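Local atomic coordinates of O-methyltransferase (Burkholderia thailandensis, PDB entry 3MCZ), a protein that probably transfers methyl groups from S-adenosylmethionine to hydroxyl groups of a substrate not yet identified, and forms a dimer. Residues 60-65 and 71-76; 93-98 and 102-107; 184-189 and 271-276. All coordinates share one frame; numbering follows the deposited sequence.

Contact 1: residues 60-65 and 71-76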
ATOM      1  N   ALA A  60     -17.263 -20.919   9.327  1.00 15.28           N
ATOM      2  CA  ALA A  60     -18.432 -20.858  10.221  1.00 15.42           C
ATOM      3  C   ALA A  60     -18.070 -20.435  11.640  1.00 15.55           C
ATOM      4  O   ALA A  60     -18.778 -19.617  12.232  1.00 15.37           O
ATOM      5  CB  ALA A  60     -19.172 -22.177  10.269  1.00 15.80           C
ATOM      6  N   GLU A  61     -16.994 -21.006  12.186  1.00 15.62           N
ATOM      7  CA  GLU A  61     -16.550 -20.696  13.551  1.00 15.91           C
ATOM      8  C   GLU A  61     -15.998 -19.277  13.654  1.00 15.94           C
ATOM      9  O   GLU A  61     -16.330 -18.547  14.585  1.00 15.91           O
ATOM     10  CB  GLU A  61     -15.512 -21.708  14.023  1.00 16.10           C
ATOM     11  CG  GLU A  61     -16.124 -23.083  14.261  1.00 18.33           C
ATOM     12  CD  GLU A  61     -15.095 -24.203  14.420  1.00 20.76           C
ATOM     13  OE1 GLU A  61     -13.984 -24.126  13.858  1.00 16.68           O
ATOM     14  OE2 GLU A  61     -15.428 -25.184  15.116  1.00 24.87           O
ATOM     15  N   VAL A  62     -15.157 -18.877  12.698  1.00 15.68           N
ATOM     16  CA  VAL A  62     -14.671 -17.505  12.660  1.00 15.42           C
ATOM     17  C   VAL A  62     -15.843 -16.522  12.580  1.00 15.85           C
ATOM     18  O   VAL A  62     -15.856 -15.514  13.302  1.00 17.14           O
ATOM     19  CB  VAL A  62     -13.700 -17.282  11.456  1.00 15.93           C
ATOM     20  CG1 VAL A  62     -13.413 -15.831  11.249  1.00 12.77           C
ATOM     21  CG2 VAL A  62     -12.409 -18.063  11.681  1.00 14.37           C
ATOM     22  N   ALA A  63     -16.811 -16.815  11.716  1.00 15.62           N
ATOM     23  CA  ALA A  63     -17.960 -15.935  11.467  1.00 15.88           C
ATOM     24  C   ALA A  63     -18.829 -15.810  12.699  1.00 16.56           C
ATOM     25  O   ALA A  63     -19.273 -14.712  13.032  1.00 17.21           O
ATOM     26  CB  ALA A  63     -18.796 -16.435  10.277  1.00 15.12           C
ATOM     27  N   ALA A  64     -19.050 -16.931  13.376  1.00 17.25           N
ATOM     28  CA  ALA A  64     -19.858 -16.931  14.607  1.00 18.69           C
ATOM     29  C   ALA A  64     -19.181 -16.076  15.680  1.00 19.70           C
ATOM     30  O   ALA A  64     -19.853 -15.293  16.349  1.00 20.63           O
ATOM     31  CB  ALA A  64     -20.085 -18.331  15.108  1.00 17.91           C
ATOM     32  N   SER A  65     -17.861 -16.222  15.825  1.00 20.71           N
ATOM     33  CA  SER A  65     -17.087 -15.482  16.825  1.00 21.30           C
ATOM     34  C   SER A  65     -17.139 -13.990  16.622  1.00 21.21           C
ATOM     35  O   SER A  65     -17.266 -13.246  17.585  1.00 21.08           O
ATOM     36  CB  SER A  65     -15.606 -15.893  16.805  1.00 21.61           C
ATOM     37  OG  SER A  65     -15.404 -17.143  17.443  1.00 25.40           O
ATOM     38  N   GLY A  71     -19.948 -16.604   4.329  1.00 13.27           N
ATOM     39  CA  GLY A  71     -19.369 -16.596   2.996  1.00 13.03           C
ATOM     40  C   GLY A  71     -18.259 -15.572   2.829  1.00 13.39           C
ATOM     41  O   GLY A  71     -17.240 -15.829   2.168  1.00 13.23           O
ATOM     42  N   LYS A  72     -18.444 -14.410   3.442  1.00 12.44           N
ATOM     43  CA  LYS A  72     -17.439 -13.340   3.410  1.00 12.50           C
ATOM     44  C   LYS A  72     -16.237 -13.650   4.286  1.00 12.04           C
ATOM     45  O   LYS A  72     -15.097 -13.410   3.875  1.00 12.32           O
ATOM     46  CB  LYS A  72     -18.085 -12.003   3.782  1.00 12.13           C
ATOM     47  CG  LYS A  72     -19.241 -11.602   2.841  1.00 12.42           C
ATOM     48  CD  LYS A  72     -19.530 -10.113   2.996  1.00 13.56           C
ATOM     49  CE  LYS A  72     -20.766  -9.666   2.249  1.00 15.65           C
ATOM     50  NZ  LYS A  72     -20.844  -8.168   2.347  1.00 14.81           N
ATOM     51  N   ALA A  73     -16.461 -14.259   5.448  1.00 12.03           N
ATOM     52  CA  ALA A  73     -15.349 -14.683   6.293  1.00 11.12           C
ATOM     53  C   ALA A  73     -14.486 -15.673   5.543  1.00 10.78           C
ATOM     54  O   ALA A  73     -13.260 -15.603   5.642  1.00  9.59           O
ATOM     55  CB  ALA A  73     -15.826 -15.276   7.635  1.00 10.55           C
ATOM     56  N   ALA A  74     -15.124 -16.587   4.802  1.00 11.91           N
ATOM     57  CA  ALA A  74     -14.402 -17.558   3.959  1.00 11.39           C
ATOM     58  C   ALA A  74     -13.515 -16.866   2.934  1.00 11.03           C
ATOM     59  O   ALA A  74     -12.387 -17.243   2.767  1.00 11.45           O
ATOM     60  CB  ALA A  74     -15.382 -18.527   3.262  1.00 11.88           C
ATOM     61  N   ILE A  75     -14.032 -15.852   2.258  1.00 10.71           N
ATOM     62  CA  ILE A  75     -13.239 -15.107   1.289  1.00 10.71           C
ATOM     63  C   ILE A  75     -11.970 -14.487   1.958  1.00 10.71           C
ATOM     64  O   ILE A  75     -10.859 -14.569   1.416  1.00  9.68           O
ATOM     65  CB  ILE A  75     -14.112 -14.027   0.575  1.00 10.73           C
ATOM     66  CG1 ILE A  75     -15.210 -14.671  -0.277  1.00 12.10           C
ATOM     67  CG2 ILE A  75     -13.254 -13.152  -0.320  1.00  9.12           C
ATOM     68  CD1 ILE A  75     -16.299 -13.672  -0.725  1.00 10.54           C
ATOM     69  N   LEU A  76     -12.149 -13.881   3.137  1.00 10.36           N
ATOM     70  CA  LEU A  76     -11.032 -13.280   3.834  1.00 10.71           C
ATOM     71  C   LEU A  76     -10.019 -14.353   4.229  1.00 10.99           C
ATOM     72  O   LEU A  76      -8.826 -14.157   4.061  1.00 10.43           O
ATOM     73  CB  LEU A  76     -11.492 -12.524   5.056  1.00 11.35           C
ATOM     74  CG  LEU A  76     -10.351 -11.910   5.907  1.00 12.60           C
ATOM     75  CD1 LEU A  76      -9.520 -10.864   5.197  1.00 15.89           C
ATOM     76  CD2 LEU A  76     -10.954 -11.367   7.190  1.00 16.58           C
TER
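Ala73 is the apolar meeting point of this contact. Its CB lies 4.1 Å from CB of Ala63, methyl against methyl. The same Ala73 CB is 4.4 Å from CG1 of Val62. Val62 brings only one branch to the meeting, with CG1 anti to the backbone N (chi1 169°). The contact is purely van der Waals, and the area buried is small, about 85 Å². All three residues are buried.

The backbone bonds run within each helix. Ala64 N donates to Ala60 O, and Ile75 N donates to Gly71 O. With methyl groups at the crossing, the backbones come close: CA of Ala63 is 5.9 Å from CA of Ala73.

The two segments belong to helices 59-66 and 70-82, joined by a short turn. This is the helix-turn-helix of a winged-helix-like dimerisation domain. Val62 also packs on Leu49 and Leu52 of helix 49-52 and on Leu77 of helix 70-82. Met68 of the turn touches Ala73. Further round helix 70-82, Lys72 NZ bonds to Ser134 O, Ile131 O and Asn312 OD1 of the second subunit. Helices 49-52, 59-66 and 70-82 thus pack mutually, Leu49 touching both Val62 and Leu76.

Contact 2: residues 93-98 and 102-107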
ATOM      1  N   PHE A  93      -8.728 -23.334   9.194  1.00 16.20           N
ATOM      2  CA  PHE A  93      -7.628 -22.408   9.024  1.00 15.25           C
ATOM      3  C   PHE A  93      -6.949 -22.192  10.353  1.00 15.29           C
ATOM      4  O   PHE A  93      -7.621 -21.940  11.363  1.00 14.29           O
ATOM      5  CB  PHE A  93      -8.151 -21.053   8.533  1.00 15.05           C
ATOM      6  CG  PHE A  93      -8.714 -21.082   7.140  1.00 13.24           C
ATOM      7  CD1 PHE A  93     -10.038 -21.423   6.928  1.00 13.94           C
ATOM      8  CD2 PHE A  93      -7.926 -20.753   6.036  1.00 12.46           C
ATOM      9  CE1 PHE A  93     -10.570 -21.452   5.637  1.00 13.99           C
ATOM     10  CE2 PHE A  93      -8.478 -20.762   4.747  1.00 11.78           C
ATOM     11  CZ  PHE A  93      -9.792 -21.127   4.566  1.00 13.33           C
ATOM     12  N   ARG A  94      -5.623 -22.259  10.320  1.00 15.51           N
ATOM     13  CA  ARG A  94      -4.800 -22.041  11.499  0.50 15.77           C
ATOM     14  C   ARG A  94      -3.576 -21.214  11.116  1.00 15.55           C
ATOM     15  O   ARG A  94      -3.161 -21.185   9.953  1.00 15.61           O
ATOM     16  CB  ARG A  94      -4.393 -23.376  12.143  0.50 15.82           C
ATOM     17  CG  ARG A  94      -3.359 -24.178  11.370  0.50 17.20           C
ATOM     18  CD  ARG A  94      -2.951 -25.453  12.123  0.50 20.54           C
ATOM     19  NE  ARG A  94      -1.885 -26.151  11.413  0.50 22.12           N
ATOM     20  CZ  ARG A  94      -2.078 -26.842  10.297  0.50 23.22           C
ATOM     21  NH1 ARG A  94      -3.297 -26.932   9.781  0.50 24.19           N
ATOM     22  NH2 ARG A  94      -1.060 -27.447   9.698  0.50 23.38           N
ATOM     23  N   ASN A  95      -3.021 -20.518  12.101  1.00 15.06           N
ATOM     24  CA  ASN A  95      -1.857 -19.669  11.902  1.00 14.26           C
ATOM     25  C   ASN A  95      -0.639 -20.403  11.407  1.00 14.66           C
ATOM     26  O   ASN A  95      -0.302 -21.477  11.893  1.00 14.83           O
ATOM     27  CB  ASN A  95      -1.454 -18.991  13.206  1.00 14.40           C
ATOM     28  CG  ASN A  95      -2.484 -18.016  13.693  1.00 13.36           C
ATOM     29  OD1 ASN A  95      -3.331 -17.576  12.927  1.00 14.16           O
ATOM     30  ND2 ASN A  95      -2.399 -17.650  14.966  1.00 13.78           N
ATOM     31  N   THR A  96       0.069 -19.765  10.489  1.00 14.38           N
ATOM     32  CA  THR A  96       1.393 -20.220  10.104  1.00 15.34           C
ATOM     33  C   THR A  96       2.413 -19.819  11.173  1.00 15.54           C
ATOM     34  O   THR A  96       2.091 -19.058  12.090  1.00 14.87           O
ATOM     35  CB  THR A  96       1.825 -19.599   8.802  1.00 15.16           C
ATOM     36  OG1 THR A  96       1.765 -18.169   8.934  1.00 15.16           O
ATOM     37  CG2 THR A  96       0.896 -20.077   7.685  1.00 15.72           C
ATOM     38  N   ALA A  97       3.634 -20.337  11.031  1.00 15.42           N
ATOM     39  CA  ALA A  97       4.715 -20.042  11.967  1.00 16.01           C
ATOM     40  C   ALA A  97       4.948 -18.534  12.081  1.00 16.05           C
ATOM     41  O   ALA A  97       5.004 -17.983  13.168  1.00 15.87           O
ATOM     42  CB  ALA A  97       6.002 -20.784  11.560  1.00 15.62           C
ATOM     43  N   LEU A  98       5.049 -17.860  10.941  1.00 16.26           N
ATOM     44  CA  LEU A  98       5.230 -16.399  10.921  1.00 15.61           C
ATOM     45  C   LEU A  98       4.121 -15.676  11.705  1.00 15.05           C
ATOM     46  O   LEU A  98       4.376 -14.827  12.557  1.00 14.52           O
ATOM     47  CB  LEU A  98       5.201 -15.919   9.462  1.00 15.42           C
ATOM     48  CG  LEU A  98       5.475 -14.440   9.192  1.00 17.91           C
ATOM     49  CD1 LEU A  98       6.933 -14.129   9.494  1.00 19.01           C
ATOM     50  CD2 LEU A  98       5.101 -14.101   7.757  1.00 17.95           C
ATOM     51  N   TYR A 102       4.678 -13.470  15.208  1.00 12.94           N
ATOM     52  CA  TYR A 102       4.695 -11.992  15.135  1.00 13.63           C
ATOM     53  C   TYR A 102       3.339 -11.328  15.190  1.00 14.07           C
ATOM     54  O   TYR A 102       3.244 -10.122  15.386  1.00 14.29           O
ATOM     55  CB  TYR A 102       5.442 -11.537  13.882  1.00 13.49           C
ATOM     56  CG  TYR A 102       6.880 -12.005  13.810  1.00 13.40           C
ATOM     57  CD1 TYR A 102       7.865 -11.447  14.620  1.00 14.86           C
ATOM     58  CD2 TYR A 102       7.253 -13.005  12.933  1.00 15.50           C
ATOM     59  CE1 TYR A 102       9.207 -11.889  14.552  1.00 16.50           C
ATOM     60  CE2 TYR A 102       8.586 -13.458  12.854  1.00 16.10           C
ATOM     61  CZ  TYR A 102       9.550 -12.888  13.651  1.00 17.17           C
ATOM     62  OH  TYR A 102      10.847 -13.352  13.557  1.00 19.69           O
ATOM     63  N   LEU A 103       2.265 -12.091  15.004  1.00 14.63           N
ATOM     64  CA  LEU A 103       0.939 -11.483  14.847  1.00 14.51           C
ATOM     65  C   LEU A 103      -0.085 -11.962  15.881  1.00 15.01           C
ATOM     66  O   LEU A 103      -1.278 -11.675  15.756  1.00 15.77           O
ATOM     67  CB  LEU A 103       0.424 -11.748  13.432  1.00 13.96           C
ATOM     68  CG  LEU A 103       1.232 -11.135  12.277  1.00 15.23           C
ATOM     69  CD1 LEU A 103       0.604 -11.563  10.916  1.00 15.63           C
ATOM     70  CD2 LEU A 103       1.338  -9.608  12.443  1.00 12.41           C
ATOM     71  N   THR A 104       0.376 -12.693  16.899  1.00 15.91           N
ATOM     72  CA  THR A 104      -0.464 -13.093  18.011  1.00 16.04           C
ATOM     73  C   THR A 104      -0.156 -12.201  19.222  1.00 17.13           C
ATOM     74  O   THR A 104       1.016 -11.981  19.554  1.00 16.23           O
ATOM     75  CB  THR A 104      -0.263 -14.593  18.385  1.00 16.89           C
ATOM     76  OG1 THR A 104       1.121 -14.878  18.655  1.00 15.23           O
ATOM     77  CG2 THR A 104      -0.771 -15.480  17.246  1.00 14.51           C
ATOM     78  N   THR A 105      -1.202 -11.699  19.880  1.00 17.52           N
ATOM     79  CA  THR A 105      -1.033 -10.698  20.939  1.00 18.89           C
ATOM     80  C   THR A 105      -0.208 -11.215  22.143  1.00 20.11           C
ATOM     81  O   THR A 105       0.428 -10.440  22.852  1.00 20.97           O
ATOM     82  CB  THR A 105      -2.400 -10.216  21.478  1.00 19.32           C
ATOM     83  OG1 THR A 105      -3.065 -11.321  22.076  1.00 20.80           O
ATOM     84  CG2 THR A 105      -3.275  -9.667  20.380  1.00 17.24           C
ATOM     85  N   THR A 106      -0.207 -12.524  22.336  1.00 20.52           N
ATOM     86  CA  THR A 106       0.476 -13.142  23.452  1.00 21.48           C
ATOM     87  C   THR A 106       1.948 -13.406  23.152  1.00 21.04           C
ATOM     88  O   THR A 106       2.672 -13.843  24.048  1.00 21.63           O
ATOM     89  CB  THR A 106      -0.206 -14.492  23.810  1.00 21.46           C
ATOM     90  OG1 THR A 106      -0.421 -15.276  22.613  1.00 23.81           O
ATOM     91  CG2 THR A 106      -1.563 -14.244  24.473  1.00 22.61           C
ATOM     92  N   SER A 107       2.410 -13.177  21.920  1.00 20.23           N
ATOM     93  CA  SER A 107       3.791 -13.515  21.602  1.00 19.58           C
ATOM     94  C   SER A 107       4.718 -12.428  22.062  1.00 19.77           C
ATOM     95  O   SER A 107       4.471 -11.242  21.819  1.00 20.52           O
ATOM     96  CB  SER A 107       4.027 -13.743  20.122  1.00 19.24           C
ATOM     97  OG  SER A 107       5.423 -13.786  19.851  1.00 17.04           O
TER
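Leu98 and Tyr102 meet one turn apart on helix 97-103, the short helix that follows the second wing strand of this winged-helix-like dimerisation domain. Tyr102 N donates to Leu98 O at 3.0 Å, with an N-H...O angle of 153°. This is the ordinary i to i+4 bond of the helix. The side chains add a second tie. CD1 of Leu98 sits 3.6 Å from CD2 of Tyr102 and 3.8 Å from CE2 of the same ring, so the methyl lies along the CD2-CE2 bond. The two side chains run at about a right angle. The ring approaches Leu98 O obliquely as well, with Tyr102 CD2 3.4 Å from that oxygen.

Asn95 and Thr104 make a separate, smaller touch. Polar partners outside the pair fix both side chains. Thr104 OG1 bonds to Glu100 O. Asn95 OD1 bonds to Thr53 OG1, while ND2 bonds to Phe50 O and Glu100 OE1. The amide is therefore held at both ends, which sets its rotation.

Further out, Thr96 is the N-cap of the helix and also bonds through OG1 to Gly84 O. After the helix, Thr104 to Ser107 form a type I turn. The outer face of the helix meets the second subunit: Leu98 packs on its Ser24, Tyr102 on its Val25 and Leu103 on its Leu28. The contact thus joins the wing to the dimer interface.

Where Asn95 and Thr104 touch, their side chains cross obliquely: ND2 of Asn95 is 3.5 Å from CG2 of Thr104, a methyl placed beside the backbone N of its own residue.

Contact 3: residues 184-189 and 271-276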
ATOM      1  N   ILE A 184      24.616  11.815  28.245  1.00 12.87           N
ATOM      2  CA  ILE A 184      23.411  12.588  28.019  1.00 12.93           C
ATOM      3  C   ILE A 184      22.745  12.107  26.709  1.00 13.89           C
ATOM      4  O   ILE A 184      23.397  12.071  25.662  1.00 13.42           O
ATOM      5  CB  ILE A 184      23.761  14.080  27.972  1.00 12.14           C
ATOM      6  CG1 ILE A 184      24.126  14.574  29.355  1.00 12.46           C
ATOM      7  CG2 ILE A 184      22.638  14.880  27.373  1.00 12.58           C
ATOM      8  CD1 ILE A 184      24.554  16.023  29.410  1.00 13.21           C
ATOM      9  N   ASP A 185      21.476  11.690  26.793  1.00 14.50           N
ATOM     10  CA  ASP A 185      20.674  11.216  25.633  1.00 16.17           C
ATOM     11  C   ASP A 185      19.681  12.339  25.252  1.00 16.22           C
ATOM     12  O   ASP A 185      18.655  12.557  25.926  1.00 15.36           O
ATOM     13  CB  ASP A 185      19.926   9.924  26.022  1.00 17.89           C
ATOM     14  CG  ASP A 185      19.389   9.126  24.822  1.00 22.19           C
ATOM     15  OD1 ASP A 185      19.734   9.426  23.638  1.00 24.24           O
ATOM     16  OD2 ASP A 185      18.618   8.154  25.078  1.00 27.63           O
ATOM     17  N   LEU A 186      19.989  13.042  24.179  1.00 15.81           N
ATOM     18  CA  LEU A 186      19.224  14.198  23.760  1.00 16.52           C
ATOM     19  C   LEU A 186      18.028  13.732  22.907  1.00 17.83           C
ATOM     20  O   LEU A 186      18.190  12.988  21.946  1.00 18.02           O
ATOM     21  CB  LEU A 186      20.105  15.185  22.993  1.00 15.73           C
ATOM     22  CG  LEU A 186      21.284  15.850  23.745  1.00 16.78           C
ATOM     23  CD1 LEU A 186      22.192  16.583  22.721  1.00 12.97           C
ATOM     24  CD2 LEU A 186      20.844  16.783  24.883  1.00 11.57           C
ATOM     25  N   ALA A 187      16.818  14.147  23.274  1.00 19.83           N
ATOM     26  CA  ALA A 187      15.648  13.695  22.531  1.00 21.48           C
ATOM     27  C   ALA A 187      15.541  12.184  22.705  1.00 23.42           C
ATOM     28  O   ALA A 187      15.127  11.468  21.780  1.00 24.50           O
ATOM     29  CB  ALA A 187      15.763  14.058  21.035  1.00 20.88           C
ATOM     30  N   GLY A 188      15.933  11.705  23.886  1.00 24.70           N
ATOM     31  CA  GLY A 188      16.128  10.279  24.114  1.00 25.98           C
ATOM     32  C   GLY A 188      14.847   9.478  24.034  1.00 27.74           C
ATOM     33  O   GLY A 188      14.881   8.269  23.762  1.00 28.87           O
ATOM     34  N   GLY A 189      13.724  10.143  24.311  1.00 28.36           N
ATOM     35  CA  GLY A 189      12.388   9.577  24.082  1.00 28.70           C
ATOM     36  C   GLY A 189      12.117   8.338  24.883  1.00 28.96           C
ATOM     37  O   GLY A 189      12.123   8.378  26.125  1.00 29.01           O
ATOM     38  N   GLY A 271      25.506  21.815  17.125  1.00 14.69           N
ATOM     39  CA  GLY A 271      26.407  22.672  17.872  1.00 15.67           C
ATOM     40  C   GLY A 271      26.243  22.663  19.388  1.00 16.33           C
ATOM     41  O   GLY A 271      27.222  22.609  20.135  1.00 15.63           O
ATOM     42  N   HIS A 272      25.001  22.737  19.839  1.00 16.35           N
ATOM     43  CA  HIS A 272      24.711  22.714  21.257  1.00 17.04           C
ATOM     44  C   HIS A 272      25.139  21.367  21.847  1.00 15.92           C
ATOM     45  O   HIS A 272      25.717  21.312  22.943  1.00 16.66           O
ATOM     46  CB  HIS A 272      23.221  22.888  21.487  1.00 16.08           C
ATOM     47  CG  HIS A 272      22.697  24.237  21.099  1.00 20.16           C
ATOM     48  ND1 HIS A 272      21.388  24.440  20.720  1.00 25.06           N
ATOM     49  CD2 HIS A 272      23.303  25.439  21.024  1.00 22.22           C
ATOM     50  CE1 HIS A 272      21.210  25.716  20.423  1.00 25.03           C
ATOM     51  NE2 HIS A 272      22.363  26.339  20.582  1.00 27.06           N
ATOM     52  N   ALA A 273      24.828  20.302  21.126  1.00 14.75           N
ATOM     53  CA  ALA A 273      25.160  18.948  21.549  1.00 14.43           C
ATOM     54  C   ALA A 273      26.653  18.793  21.711  1.00 14.52           C
ATOM     55  O   ALA A 273      27.135  18.250  22.719  1.00 14.68           O
ATOM     56  CB  ALA A 273      24.642  17.904  20.552  1.00 12.92           C
ATOM     57  N   ALA A 274      27.371  19.263  20.704  1.00 14.65           N
ATOM     58  CA  ALA A 274      28.817  19.171  20.694  1.00 15.18           C
ATOM     59  C   ALA A 274      29.375  19.945  21.906  1.00 15.50           C
ATOM     60  O   ALA A 274      30.306  19.486  22.543  1.00 15.35           O
ATOM     61  CB  ALA A 274      29.368  19.715  19.407  1.00 14.85           C
ATOM     62  N   GLY A 275      28.788  21.098  22.220  1.00 15.77           N
ATOM     63  CA  GLY A 275      29.240  21.893  23.363  1.00 16.10           C
ATOM     64  C   GLY A 275      29.131  21.145  24.700  1.00 16.52           C
ATOM     65  O   GLY A 275      29.851  21.447  25.657  1.00 15.67           O
ATOM     66  N   LEU A 276      28.247  20.146  24.772  1.00 15.65           N
ATOM     67  CA  LEU A 276      28.109  19.354  26.009  1.00 15.91           C
ATOM     68  C   LEU A 276      29.222  18.311  26.195  1.00 15.83           C
ATOM     69  O   LEU A 276      29.388  17.791  27.304  1.00 17.25           O
ATOM     70  CB  LEU A 276      26.769  18.639  26.052  1.00 14.44           C
ATOM     71  CG  LEU A 276      25.448  19.414  26.141  1.00 15.72           C
ATOM     72  CD1 LEU A 276      24.348  18.422  25.955  1.00 12.08           C
ATOM     73  CD2 LEU A 276      25.376  20.064  27.497  1.00 13.98           C
TER
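Leu186 packs on Ala273 and Leu276, joining the inner strand 182-186, between strands 205-210 and 251-255 of a Rossmann-like methyltransferase fold, to helix 263-275, which covers one face of the sheet. The tight part lies at the end of Leu186. Its CD1 comes within 3.5 Å of Ala273 CB and about 4.0 Å of Ala273 CA. The other branch turns to Leu276: CD2 of Leu186 meets CD1 of Leu276 at 4.0 Å, the two side chains reaching toward each other tip to tip.

Ile184 is more loosely engaged. It points to the same side of the strand as Leu186. Its CG2 branch lies 4.2 Å from CD1 of Leu276, and the two side chains run at about a right angle. One leucine methyl therefore serves two strand residues. The nearly straight outer torsion of Leu276, chi2 172°, extends CD1 toward the sheet. Trp209 and Val252, on the flanking strands, also touch Leu276, so the apolar layer continues past this contact. Phe244 closes in on Leu276 as well.

The far side of the helix is open only in part: Gly275 is exposed and Gly271 partly so, but Ala274 is buried against Ala329. At the other end of the contact the strand gives way to a type II turn from Asp185 to Gly188. The residues Ala187 to Gly189 leave the helix behind. They belong to the glycine-rich loop that in related enzymes contacts S-adenosylmethionine, and probably do so here. Asp185 lies on the opposite side of the strand from the leucine layer.

Leu276 N donates to Ala273 O at 3.0 Å, with only a weak bond to His272 O.

Contacts 1 and 2 both belong to the dimerisation domain, with centres 18 Å apart and nearest atoms about 5 Å apart. Phe93, on the wing strand of contact 2, packs on Leu77 and Ala81 of helix 70-82, the same helix that supplies Ala73 to contact 1. Both contacts also adjoin the second subunit. Contact 3 lies in the other domain, on the opposite side of the chain's centre. Its centre is 53 Å from that of contact 1 and 40 Å from that of contact 2. Its strand segment runs into the probable cofactor loop at 187-189, and neither segment of it touches the second subunit.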